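Local coordinates for protein PurR transcriptional regulator (Vibrio parahaemolyticus, PDB 3D8U) that probably acts as a LacI/PurR-family transcription factor that binds cis-regulatory DNA, its effector-sensing part resembling periplasmic binding proteins, at residues H140-A145 and D154-T159; G124-R129 and N183-S188; G62-G67 and P84-A89. All blocks are in the same frame, centred on the assembly; numbering follows the deposited sequence.

From the N terminus, contact 3 closes first: G62-G67 and P84-A89 are the strands at the ends of a beta-alpha-beta unit, paired in the five-stranded parallel sheet. The chain then passes to a second parallel sheet, where G124-R129 opens contact 2. Before that loop closes at N183-S188, the chain makes helix 133-148 and strand 156-159, whose meeting is contact 1; contact 1 is therefore nested inside contact 2. The two touch, for strand 156-159 lies beside strand 123-128, and their centres are 8 Å apart. Contact 3 is in series with both, its centre about 29 Å from either, across the centre of the chain.

Contact 1 of 3, residues H140-A145 and D154-T159; sequences HGWQSA and DHFLTT
The indole of W142 and the phenyl ring of F156 bring helix 133-148 against strand 156-159, the helix and second strand of a beta-alpha-beta unit that begins with strand 123-128. The whole contact buries only 155 Å², both sides summed, and W142 and F156 account for most of it. A chi1 of 160° swings the indole of W142 away from the backbone N and carries its six-membered part toward the strand; there W142 CZ3 comes within 3.7 Å of F156 CB, with F156 CD1 equally near. Next to it, W142 CH2 approaches the carbonyl oxygen H155 O at 3.8 Å. W142 is buried, and its ring also meets that of F125 on the neighbouring strand, while F156 rests on F125 and L139.

Toward solvent the contact thins. D154 is exposed and its CB points away from the helix, and the imidazole of H155 also leads away, to touch R178. Q143, partly exposed, sends an extended chain obliquely to the CD1-CE1 side of the F156 phenyl, its amide plane turned 79° from the ring plane. The same amide makes a weak hydrogen bond through NE2 to P153 O, and Q143 NE2 lies 3.6 Å from F156 CE1.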
ATOM      1  N   HIS B 140     -24.569  -2.562   1.463  1.00 81.09           N
ATOM      2  CA  HIS B 140     -25.764  -2.901   2.187  1.00 81.13           C
ATOM      3  C   HIS B 140     -25.880  -2.009   3.398  1.00 81.17           C
ATOM      4  O   HIS B 140     -26.962  -1.503   3.699  1.00 81.97           O
ATOM      5  CB  HIS B 140     -25.693  -4.342   2.629  1.00 80.90           C
ATOM      6  CG  HIS B 140     -26.044  -5.312   1.557  1.00 81.89           C
ATOM      7  ND1 HIS B 140     -25.632  -6.625   1.578  1.00 83.73           N
ATOM      8  CD2 HIS B 140     -26.794  -5.172   0.443  1.00 83.91           C
ATOM      9  CE1 HIS B 140     -26.117  -7.256   0.526  1.00 84.17           C
ATOM     10  NE2 HIS B 140     -26.829  -6.397  -0.178  1.00 85.03           N
ATOM     11  N   GLY B 141     -24.763  -1.802   4.086  1.00 80.25           N
ATOM     12  CA  GLY B 141     -24.781  -0.951   5.253  1.00 79.50           C
ATOM     13  C   GLY B 141     -25.330   0.382   4.831  1.00 78.89           C
ATOM     14  O   GLY B 141     -26.143   0.970   5.509  1.00 78.71           O
ATOM     15  N   TRP B 142     -24.905   0.839   3.672  1.00 79.07           N
ATOM     16  CA  TRP B 142     -25.255   2.174   3.237  1.00 79.62           C
ATOM     17  C   TRP B 142     -26.712   2.217   2.824  1.00 79.46           C
ATOM     18  O   TRP B 142     -27.409   3.196   3.102  1.00 79.36           O
ATOM     19  CB  TRP B 142     -24.321   2.641   2.120  1.00 79.54           C
ATOM     20  CG  TRP B 142     -24.845   3.747   1.286  1.00 80.47           C
ATOM     21  CD1 TRP B 142     -24.933   5.072   1.629  1.00 80.70           C
ATOM     22  CD2 TRP B 142     -25.365   3.641  -0.049  1.00 80.61           C
ATOM     23  NE1 TRP B 142     -25.476   5.800   0.576  1.00 80.20           N
ATOM     24  CE2 TRP B 142     -25.749   4.948  -0.460  1.00 79.61           C
ATOM     25  CE3 TRP B 142     -25.561   2.574  -0.930  1.00 79.52           C
ATOM     26  CZ2 TRP B 142     -26.317   5.208  -1.709  1.00 78.81           C
ATOM     27  CZ3 TRP B 142     -26.108   2.849  -2.197  1.00 79.47           C
ATOM     28  CH2 TRP B 142     -26.489   4.153  -2.561  1.00 78.39           C
ATOM     29  N   GLN B 143     -27.177   1.143   2.196  1.00 79.68           N
ATOM     30  CA  GLN B 143     -28.545   1.100   1.651  1.00 79.73           C
ATOM     31  C   GLN B 143     -29.537   1.021   2.766  1.00 80.37           C
ATOM     32  O   GLN B 143     -30.596   1.608   2.700  1.00 80.30           O
ATOM     33  CB  GLN B 143     -28.720  -0.074   0.721  1.00 79.17           C
ATOM     34  CG  GLN B 143     -27.822   0.015  -0.457  1.00 78.82           C
ATOM     35  CD  GLN B 143     -28.133  -0.974  -1.499  1.00 77.16           C
ATOM     36  OE1 GLN B 143     -28.307  -2.151  -1.224  1.00 76.86           O
ATOM     37  NE2 GLN B 143     -28.194  -0.509  -2.735  1.00 79.17           N
ATOM     38  N   SER B 144     -29.161   0.318   3.822  1.00 81.82           N
ATOM     39  CA  SER B 144     -29.963   0.286   5.030  1.00 82.60           C
ATOM     40  C   SER B 144     -30.196   1.716   5.520  1.00 82.35           C
ATOM     41  O   SER B 144     -31.328   2.216   5.509  1.00 82.07           O
ATOM     42  CB  SER B 144     -29.268  -0.545   6.105  1.00 82.72           C
ATOM     43  OG  SER B 144     -30.206  -0.888   7.116  1.00 85.36           O
ATOM     44  N   ALA B 145     -29.114   2.375   5.913  1.00 82.35           N
ATOM     45  CA  ALA B 145     -29.182   3.750   6.398  1.00 82.75           C
ATOM     46  C   ALA B 145     -30.108   4.658   5.562  1.00 83.30           C
ATOM     47  O   ALA B 145     -30.882   5.455   6.147  1.00 83.70           O
ATOM     48  CB  ALA B 145     -27.803   4.335   6.474  1.00 82.33           C
ATOM     49  N   ASP B 154     -30.258   4.295  -4.676  1.00 84.85           N
ATOM     50  CA  ASP B 154     -29.827   3.632  -5.893  1.00 85.97           C
ATOM     51  C   ASP B 154     -28.875   4.503  -6.672  1.00 85.17           C
ATOM     52  O   ASP B 154     -28.934   4.554  -7.881  1.00 85.59           O
ATOM     53  CB  ASP B 154     -31.031   3.120  -6.746  1.00 86.83           C
ATOM     54  CG  ASP B 154     -32.292   3.991  -6.593  1.00 90.87           C
ATOM     55  OD1 ASP B 154     -32.190   5.005  -5.827  1.00 94.30           O
ATOM     56  OD2 ASP B 154     -33.364   3.672  -7.227  1.00 91.66           O
ATOM     57  N   HIS B 155     -28.002   5.209  -5.968  1.00 84.85           N
ATOM     58  CA  HIS B 155     -26.982   6.014  -6.643  1.00 84.13           C
ATOM     59  C   HIS B 155     -25.639   5.563  -6.172  1.00 83.02           C
ATOM     60  O   HIS B 155     -24.955   6.223  -5.361  1.00 82.52           O
ATOM     61  CB  HIS B 155     -27.236   7.537  -6.554  1.00 83.98           C
ATOM     62  CG  HIS B 155     -28.419   7.963  -7.365  1.00 86.64           C
ATOM     63  ND1 HIS B 155     -28.459   7.834  -8.739  1.00 88.07           N
ATOM     64  CD2 HIS B 155     -29.652   8.392  -6.996  1.00 89.19           C
ATOM     65  CE1 HIS B 155     -29.641   8.233  -9.184  1.00 88.71           C
ATOM     66  NE2 HIS B 155     -30.388   8.568  -8.147  1.00 87.42           N
ATOM     67  N   PHE B 156     -25.289   4.387  -6.678  1.00 81.78           N
ATOM     68  CA  PHE B 156     -24.018   3.779  -6.334  1.00 81.50           C
ATOM     69  C   PHE B 156     -23.247   3.289  -7.555  1.00 82.19           C
ATOM     70  O   PHE B 156     -23.861   2.972  -8.596  1.00 82.35           O
ATOM     71  CB  PHE B 156     -24.218   2.661  -5.319  1.00 79.77           C
ATOM     72  CG  PHE B 156     -24.977   1.503  -5.830  1.00 77.37           C
ATOM     73  CD1 PHE B 156     -26.323   1.375  -5.574  1.00 77.18           C
ATOM     74  CD2 PHE B 156     -24.354   0.505  -6.542  1.00 77.31           C
ATOM     75  CE1 PHE B 156     -27.051   0.268  -6.021  1.00 72.44           C
ATOM     76  CE2 PHE B 156     -25.092  -0.615  -6.999  1.00 76.67           C
ATOM     77  CZ  PHE B 156     -26.429  -0.719  -6.718  1.00 73.97           C
ATOM     78  N   LEU B 157     -21.918   3.231  -7.417  1.00 82.06           N
ATOM     79  CA  LEU B 157     -21.055   2.619  -8.415  1.00 82.61           C
ATOM     80  C   LEU B 157     -20.121   1.641  -7.769  1.00 82.97           C
ATOM     81  O   LEU B 157     -19.428   2.016  -6.804  1.00 83.77           O
ATOM     82  CB  LEU B 157     -20.179   3.678  -9.063  1.00 82.82           C
ATOM     83  CG  LEU B 157     -20.475   4.250 -10.429  1.00 83.50           C
ATOM     84  CD1 LEU B 157     -21.887   3.930 -10.883  1.00 85.03           C
ATOM     85  CD2 LEU B 157     -20.277   5.751 -10.334  1.00 85.70           C
ATOM     86  N   THR B 158     -20.040   0.418  -8.295  1.00 82.85           N
ATOM     87  CA  THR B 158     -18.990  -0.499  -7.821  1.00 83.61           C
ATOM     88  C   THR B 158     -18.176  -1.120  -8.954  1.00 84.39           C
ATOM     89  O   THR B 158     -18.680  -1.273 -10.061  1.00 84.97           O
ATOM     90  CB  THR B 158     -19.564  -1.595  -6.938  1.00 83.54           C
ATOM     91  OG1 THR B 158     -20.670  -2.205  -7.604  1.00 83.97           O
ATOM     92  CG2 THR B 158     -20.045  -1.024  -5.597  1.00 83.17           C
ATOM     93  N   THR B 159     -16.912  -1.454  -8.710  1.00 84.90           N
ATOM     94  CA  THR B 159     -16.180  -2.267  -9.688  1.00 85.90           C
ATOM     95  C   THR B 159     -15.577  -3.482  -9.046  1.00 86.24           C
ATOM     96  O   THR B 159     -15.321  -3.523  -7.844  1.00 86.36           O
ATOM     97  CB  THR B 159     -15.041  -1.514 -10.426  1.00 86.41           C
ATOM     98  OG1 THR B 159     -14.009  -1.140  -9.503  1.00 86.81           O
ATOM     99  CG2 THR B 159     -15.570  -0.269 -11.148  1.00 87.66           C
TER

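Contact 2 of 3, residues G124-R129 and N183-S188; sequences GFIGAR and NALVCS
I126 and V186 sit on adjoining strands of the four-stranded parallel sheet of the periplasmic-binding-protein-like domain, an alpha/beta arrangement with helices flanking both faces. With G124 they have the most surface buried by this contact, 63 to 67 Å² each. The strand axes approach to 4.6 Å at an angle of 25°, and the register pairs G124 with L185, F125 with V186 and I126 with C187.

G124 is gripped through both its backbone polar atoms: its N donates to A184 O, and G124 O accepts from V186 N at 2.8 Å. L185 CD1 lies 4.0 Å from G124 O, so the leucine reaches over a backbone that carries no side chain there. I126 repeats the pattern two residues on. I126 N donates to V186 O at 2.9 Å, and its O accepts a bond from S188 N. On the same face of the sheet as L185 and C187, I126 extends CD1 to within 4.1 Å of L185 CG.

V186 points to the other face, with F125. Its CG1 methyl, directly anti to the backbone N (chi1 180°), stands 3.8 Å from F125 CE1, while V186 CB is 3.7 Å from F125 CD1; the valine meets these two ring atoms through two carbons, obliquely. Past the paired strands, S188 OG accepts a more bent bond from A128 N, 3.2 Å long and 148° at the hydrogen.

Helices 165-178 and 190-203 cover the face of I126, L185 and C187, through residues such as L167, L175 and I192. The face of F125 and V186 packs on L216, and F125 also on L135 and L139 of helix 133-148; beyond strand 123-128, strand 156-159 forms the edge of the sheet.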
ATOM      1  N   GLY B 124     -24.375   9.505  -2.552  1.00 79.46           N
ATOM      2  CA  GLY B 124     -23.990   8.492  -3.502  1.00 80.54           C
ATOM      3  C   GLY B 124     -22.958   7.612  -2.836  1.00 81.68           C
ATOM      4  O   GLY B 124     -22.392   7.961  -1.782  1.00 81.85           O
ATOM      5  N   PHE B 125     -22.698   6.472  -3.455  1.00 82.51           N
ATOM      6  CA  PHE B 125     -21.700   5.538  -2.943  1.00 83.52           C
ATOM      7  C   PHE B 125     -20.737   5.141  -4.046  1.00 83.55           C
ATOM      8  O   PHE B 125     -21.163   4.788  -5.151  1.00 84.79           O
ATOM      9  CB  PHE B 125     -22.430   4.287  -2.449  1.00 83.85           C
ATOM     10  CG  PHE B 125     -21.544   3.245  -1.846  1.00 84.15           C
ATOM     11  CD1 PHE B 125     -21.275   3.250  -0.476  1.00 83.73           C
ATOM     12  CD2 PHE B 125     -21.019   2.219  -2.633  1.00 85.06           C
ATOM     13  CE1 PHE B 125     -20.482   2.249   0.110  1.00 83.70           C
ATOM     14  CE2 PHE B 125     -20.210   1.204  -2.060  1.00 85.36           C
ATOM     15  CZ  PHE B 125     -19.942   1.222  -0.692  1.00 84.60           C
ATOM     16  N   ILE B 126     -19.454   5.147  -3.756  1.00 82.61           N
ATOM     17  CA  ILE B 126     -18.532   4.592  -4.707  1.00 82.73           C
ATOM     18  C   ILE B 126     -17.673   3.581  -3.978  1.00 82.43           C
ATOM     19  O   ILE B 126     -17.049   3.915  -2.979  1.00 82.40           O
ATOM     20  CB  ILE B 126     -17.655   5.687  -5.315  1.00 83.08           C
ATOM     21  CG1 ILE B 126     -18.504   6.708  -6.067  1.00 83.58           C
ATOM     22  CG2 ILE B 126     -16.680   5.097  -6.275  1.00 83.03           C
ATOM     23  CD1 ILE B 126     -17.789   8.044  -6.253  1.00 83.18           C
ATOM     24  N   GLY B 127     -17.627   2.352  -4.476  1.00 82.42           N
ATOM     25  CA  GLY B 127     -16.725   1.346  -3.902  1.00 83.13           C
ATOM     26  C   GLY B 127     -16.074   0.382  -4.878  1.00 84.00           C
ATOM     27  O   GLY B 127     -16.517   0.251  -6.021  1.00 84.09           O
ATOM     28  N   ALA B 128     -15.022  -0.308  -4.447  1.00 85.27           N
ATOM     29  CA  ALA B 128     -14.413  -1.299  -5.332  1.00 86.69           C
ATOM     30  C   ALA B 128     -14.095  -2.638  -4.716  1.00 87.86           C
ATOM     31  O   ALA B 128     -14.367  -2.895  -3.551  1.00 88.25           O
ATOM     32  CB  ALA B 128     -13.198  -0.740  -5.979  1.00 87.22           C
ATOM     33  N   ARG B 129     -13.447  -3.471  -5.525  1.00 89.60           N
ATOM     34  CA  ARG B 129     -13.356  -4.930  -5.323  1.00 90.66           C
ATOM     35  C   ARG B 129     -14.682  -5.452  -4.774  1.00 90.86           C
ATOM     36  O   ARG B 129     -14.734  -6.117  -3.753  1.00 90.92           O
ATOM     37  CB  ARG B 129     -12.096  -5.399  -4.554  1.00 90.49           C
ATOM     38  CG  ARG B 129     -11.468  -4.415  -3.598  1.00 91.94           C
ATOM     39  CD  ARG B 129     -12.200  -4.357  -2.271  1.00 96.21           C
ATOM     40  NE  ARG B 129     -11.633  -5.267  -1.266  1.00100.30           N
ATOM     41  CZ  ARG B 129     -12.310  -5.746  -0.218  1.00102.27           C
ATOM     42  NH1 ARG B 129     -13.596  -5.412  -0.034  1.00101.77           N
ATOM     43  NH2 ARG B 129     -11.708  -6.577   0.639  1.00102.48           N
ATOM     44  N   ASN B 183     -25.320  15.278  -3.196  1.00 82.36           N
ATOM     45  CA  ASN B 183     -24.666  16.206  -2.279  1.00 82.52           C
ATOM     46  C   ASN B 183     -23.833  15.610  -1.135  1.00 83.30           C
ATOM     47  O   ASN B 183     -23.404  16.328  -0.245  1.00 83.64           O
ATOM     48  CB  ASN B 183     -25.659  17.237  -1.750  1.00 82.21           C
ATOM     49  CG  ASN B 183     -26.553  16.703  -0.667  1.00 81.28           C
ATOM     50  OD1 ASN B 183     -26.263  15.708  -0.029  1.00 83.19           O
ATOM     51  ND2 ASN B 183     -27.646  17.386  -0.439  1.00 80.62           N
ATOM     52  N   ALA B 184     -23.627  14.300  -1.155  1.00 84.24           N
ATOM     53  CA  ALA B 184     -22.550  13.678  -0.370  1.00 85.17           C
ATOM     54  C   ALA B 184     -22.063  12.349  -0.997  1.00 85.56           C
ATOM     55  O   ALA B 184     -22.767  11.743  -1.834  1.00 85.84           O
ATOM     56  CB  ALA B 184     -22.972  13.478   1.074  1.00 84.51           C
ATOM     57  N   LEU B 185     -20.893  11.891  -0.573  1.00 85.03           N
ATOM     58  CA  LEU B 185     -20.375  10.642  -1.069  1.00 85.80           C
ATOM     59  C   LEU B 185     -19.894   9.710   0.023  1.00 86.02           C
ATOM     60  O   LEU B 185     -19.217  10.156   0.962  1.00 86.98           O
ATOM     61  CB  LEU B 185     -19.196  10.951  -1.967  1.00 86.34           C
ATOM     62  CG  LEU B 185     -19.215  10.682  -3.460  1.00 86.70           C
ATOM     63  CD1 LEU B 185     -20.597  10.722  -4.003  1.00 86.48           C
ATOM     64  CD2 LEU B 185     -18.327  11.730  -4.129  1.00 88.38           C
ATOM     65  N   VAL B 186     -20.213   8.422  -0.086  1.00 85.70           N
ATOM     66  CA  VAL B 186     -19.572   7.428   0.781  1.00 85.61           C
ATOM     67  C   VAL B 186     -18.576   6.690  -0.086  1.00 86.01           C
ATOM     68  O   VAL B 186     -18.953   6.085  -1.070  1.00 87.31           O
ATOM     69  CB  VAL B 186     -20.548   6.364   1.341  1.00 85.41           C
ATOM     70  CG1 VAL B 186     -19.808   5.378   2.220  1.00 83.63           C
ATOM     71  CG2 VAL B 186     -21.682   6.983   2.112  1.00 84.62           C
ATOM     72  N   CYS B 187     -17.314   6.718   0.271  1.00 85.81           N
ATOM     73  CA  CYS B 187     -16.329   5.980  -0.474  1.00 85.82           C
ATOM     74  C   CYS B 187     -15.869   4.752   0.281  1.00 85.90           C
ATOM     75  O   CYS B 187     -15.495   4.838   1.479  1.00 86.76           O
ATOM     76  CB  CYS B 187     -15.124   6.861  -0.690  1.00 86.09           C
ATOM     77  SG  CYS B 187     -15.557   8.263  -1.645  1.00 87.05           S
ATOM     78  N   SER B 188     -15.828   3.626  -0.421  1.00 84.47           N
ATOM     79  CA  SER B 188     -15.415   2.398   0.210  1.00 83.85           C
ATOM     80  C   SER B 188     -13.964   2.448   0.718  1.00 83.36           C
ATOM     81  O   SER B 188     -13.623   1.751   1.692  1.00 83.50           O
ATOM     82  CB  SER B 188     -15.565   1.250  -0.757  1.00 83.72           C
ATOM     83  OG  SER B 188     -14.487   1.255  -1.658  1.00 84.32           O
TER

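Contact 3 of 3, residues G62-G67 and P84-A89; sequences GVVLFG and PVLEIA
I88 lies alongside F66 in the five-stranded parallel sheet, at the C-terminal ends of strands 63-66 and 85-88, the two strands of a beta-alpha-beta unit with helix 72-80 between them. Of all residues here I88 has the most surface buried by the contact, 83 Å². Its CB starts 3.8 Å from F66 CD1. From there a chi1 of -44° sets CG1 on the side of the backbone N and over the middle of the phenyl face: I88 CG1 is 3.7 Å from the F66 ring centroid and only 8° off the normal, a CH-pi contact. The CG2 branch of I88 keeps to the rim of the ring, 4.0 Å from F66 CE1. At the tip, I88 CD1 turns back along the sheet and reaches V64 CG2 at 3.9 Å. F21 of helix 16-32 meets both residues, its ring edge-to-face with that of F66, and M239 of helix 236-251 also touches I88.

The two backbones are joined by five hydrogen bonds, from V63 N to P84 O at one end to G67 N to I88 O at the other. The register pairs V63 with V85, V64 with L86, L65 with E87 and F66 with I88.

On the opposite face V63 CG1 packs on V85 CG1, and E87 passes G67 before its OE2 bonds to S93 OG. Chemically, then, the side chains of V64, F66, L86 and I88 meet through apolar and CH-pi contacts, while the other face carries a buried carboxylate that S93 OG probably helps to stabilise, with H70 also beside E87.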
ATOM      1  N   GLY B  62      -0.159 -23.883  13.508  1.00 78.04           N
ATOM      2  CA  GLY B  62      -1.451 -23.483  12.967  1.00 78.06           C
ATOM      3  C   GLY B  62      -1.269 -22.578  11.767  1.00 78.22           C
ATOM      4  O   GLY B  62      -0.167 -22.105  11.500  1.00 78.35           O
ATOM      5  N   VAL B  63      -2.355 -22.333  11.045  1.00 78.36           N
ATOM      6  CA  VAL B  63      -2.329 -21.468   9.872  1.00 78.47           C
ATOM      7  C   VAL B  63      -3.449 -20.428   9.949  1.00 78.73           C
ATOM      8  O   VAL B  63      -4.531 -20.711  10.466  1.00 78.85           O
ATOM      9  CB  VAL B  63      -2.408 -22.300   8.559  1.00 78.50           C
ATOM     10  CG1 VAL B  63      -3.503 -23.361   8.642  1.00 78.46           C
ATOM     11  CG2 VAL B  63      -2.587 -21.408   7.330  1.00 78.02           C
ATOM     12  N   VAL B  64      -3.187 -19.226   9.439  1.00 78.91           N
ATOM     13  CA  VAL B  64      -4.167 -18.138   9.514  1.00 79.10           C
ATOM     14  C   VAL B  64      -4.471 -17.564   8.134  1.00 79.16           C
ATOM     15  O   VAL B  64      -3.559 -17.279   7.360  1.00 79.16           O
ATOM     16  CB  VAL B  64      -3.750 -17.048  10.547  1.00 79.01           C
ATOM     17  CG1 VAL B  64      -2.259 -16.843  10.533  1.00 79.69           C
ATOM     18  CG2 VAL B  64      -4.466 -15.738  10.302  1.00 79.09           C
ATOM     19  N   LEU B  65      -5.765 -17.417   7.844  1.00 79.37           N
ATOM     20  CA  LEU B  65      -6.247 -17.088   6.503  1.00 79.76           C
ATOM     21  C   LEU B  65      -7.236 -15.931   6.461  1.00 79.97           C
ATOM     22  O   LEU B  65      -8.077 -15.780   7.350  1.00 80.05           O
ATOM     23  CB  LEU B  65      -6.920 -18.306   5.870  1.00 79.69           C
ATOM     24  CG  LEU B  65      -6.112 -19.582   5.667  1.00 79.74           C
ATOM     25  CD1 LEU B  65      -6.944 -20.545   4.851  1.00 80.08           C
ATOM     26  CD2 LEU B  65      -4.786 -19.303   4.978  1.00 79.42           C
ATOM     27  N   PHE B  66      -7.144 -15.140   5.400  1.00 80.04           N
ATOM     28  CA  PHE B  66      -8.068 -14.050   5.171  1.00 80.28           C
ATOM     29  C   PHE B  66      -9.271 -14.535   4.381  1.00 80.56           C
ATOM     30  O   PHE B  66      -9.155 -15.452   3.567  1.00 80.66           O
ATOM     31  CB  PHE B  66      -7.354 -12.937   4.423  1.00 80.49           C
ATOM     32  CG  PHE B  66      -6.428 -12.152   5.282  1.00 80.30           C
ATOM     33  CD1 PHE B  66      -6.718 -10.834   5.610  1.00 80.61           C
ATOM     34  CD2 PHE B  66      -5.274 -12.731   5.791  1.00 81.02           C
ATOM     35  CE1 PHE B  66      -5.865 -10.085   6.425  1.00 81.06           C
ATOM     36  CE2 PHE B  66      -4.417 -11.999   6.618  1.00 82.01           C
ATOM     37  CZ  PHE B  66      -4.715 -10.668   6.932  1.00 81.89           C
ATOM     38  N   GLY B  67     -10.428 -13.924   4.636  1.00 80.85           N
ATOM     39  CA  GLY B  67     -11.665 -14.246   3.916  1.00 80.82           C
ATOM     40  C   GLY B  67     -12.302 -15.557   4.337  1.00 80.96           C
ATOM     41  O   GLY B  67     -11.640 -16.451   4.860  1.00 80.88           O
ATOM     42  N   PRO B  84      -4.994 -25.919  13.925  1.00 84.05           N
ATOM     43  CA  PRO B  84      -5.909 -24.786  14.139  1.00 84.01           C
ATOM     44  C   PRO B  84      -5.855 -23.704  13.048  1.00 83.83           C
ATOM     45  O   PRO B  84      -4.795 -23.462  12.466  1.00 83.74           O
ATOM     46  CB  PRO B  84      -5.445 -24.204  15.487  1.00 84.13           C
ATOM     47  CG  PRO B  84      -4.322 -25.126  15.985  1.00 84.11           C
ATOM     48  CD  PRO B  84      -3.795 -25.805  14.776  1.00 83.98           C
ATOM     49  N   VAL B  85      -7.001 -23.062  12.803  1.00 83.61           N
ATOM     50  CA  VAL B  85      -7.174 -22.065  11.731  1.00 83.43           C
ATOM     51  C   VAL B  85      -7.816 -20.760  12.216  1.00 83.25           C
ATOM     52  O   VAL B  85      -8.815 -20.782  12.952  1.00 83.10           O
ATOM     53  CB  VAL B  85      -8.040 -22.609  10.546  1.00 83.46           C
ATOM     54  CG1 VAL B  85      -7.181 -23.265   9.477  1.00 83.44           C
ATOM     55  CG2 VAL B  85      -9.112 -23.572  11.046  1.00 83.44           C
ATOM     56  N   LEU B  86      -7.251 -19.632  11.780  1.00 83.03           N
ATOM     57  CA  LEU B  86      -7.829 -18.308  12.061  1.00 82.86           C
ATOM     58  C   LEU B  86      -8.199 -17.522  10.789  1.00 82.67           C
ATOM     59  O   LEU B  86      -7.332 -17.014  10.069  1.00 82.81           O
ATOM     60  CB  LEU B  86      -6.892 -17.469  12.946  1.00 82.99           C
ATOM     61  CG  LEU B  86      -7.447 -16.364  13.866  1.00 82.76           C
ATOM     62  CD1 LEU B  86      -6.315 -15.484  14.363  1.00 82.62           C
ATOM     63  CD2 LEU B  86      -8.490 -15.499  13.208  1.00 83.07           C
ATOM     64  N   GLU B  87      -9.494 -17.415  10.519  1.00 82.32           N
ATOM     65  CA  GLU B  87      -9.955 -16.573   9.430  1.00 81.86           C
ATOM     66  C   GLU B  87      -9.968 -15.120   9.880  1.00 81.16           C
ATOM     67  O   GLU B  87     -10.511 -14.797  10.930  1.00 81.08           O
ATOM     68  CB  GLU B  87     -11.331 -17.034   8.946  1.00 82.04           C
ATOM     69  CG  GLU B  87     -11.248 -18.184   7.929  1.00 83.27           C
ATOM     70  CD  GLU B  87     -12.515 -19.037   7.842  1.00 84.75           C
ATOM     71  OE1 GLU B  87     -13.180 -19.255   8.885  1.00 85.08           O
ATOM     72  OE2 GLU B  87     -12.827 -19.515   6.725  1.00 84.61           O
ATOM     73  N   ILE B  88      -9.322 -14.249   9.119  1.00 80.58           N
ATOM     74  CA  ILE B  88      -9.540 -12.823   9.303  1.00 80.18           C
ATOM     75  C   ILE B  88     -10.748 -12.540   8.435  1.00 80.40           C
ATOM     76  O   ILE B  88     -10.628 -12.293   7.231  1.00 80.38           O
ATOM     77  CB  ILE B  88      -8.347 -11.938   8.887  1.00 80.03           C
ATOM     78  CG1 ILE B  88      -7.008 -12.518   9.380  1.00 80.46           C
ATOM     79  CG2 ILE B  88      -8.557 -10.508   9.363  1.00 78.46           C
ATOM     80  CD1 ILE B  88      -6.892 -12.780  10.907  1.00 80.24           C
ATOM     81  N   ALA B  89     -11.912 -12.631   9.066  1.00 80.44           N
ATOM     82  CA  ALA B  89     -13.182 -12.616   8.383  1.00 81.04           C
ATOM     83  C   ALA B  89     -14.301 -12.347   9.398  1.00 81.37           C
ATOM     84  O   ALA B  89     -14.099 -12.542  10.603  1.00 81.22           O
ATOM     85  CB  ALA B  89     -13.405 -13.944   7.653  1.00 81.17           C
TER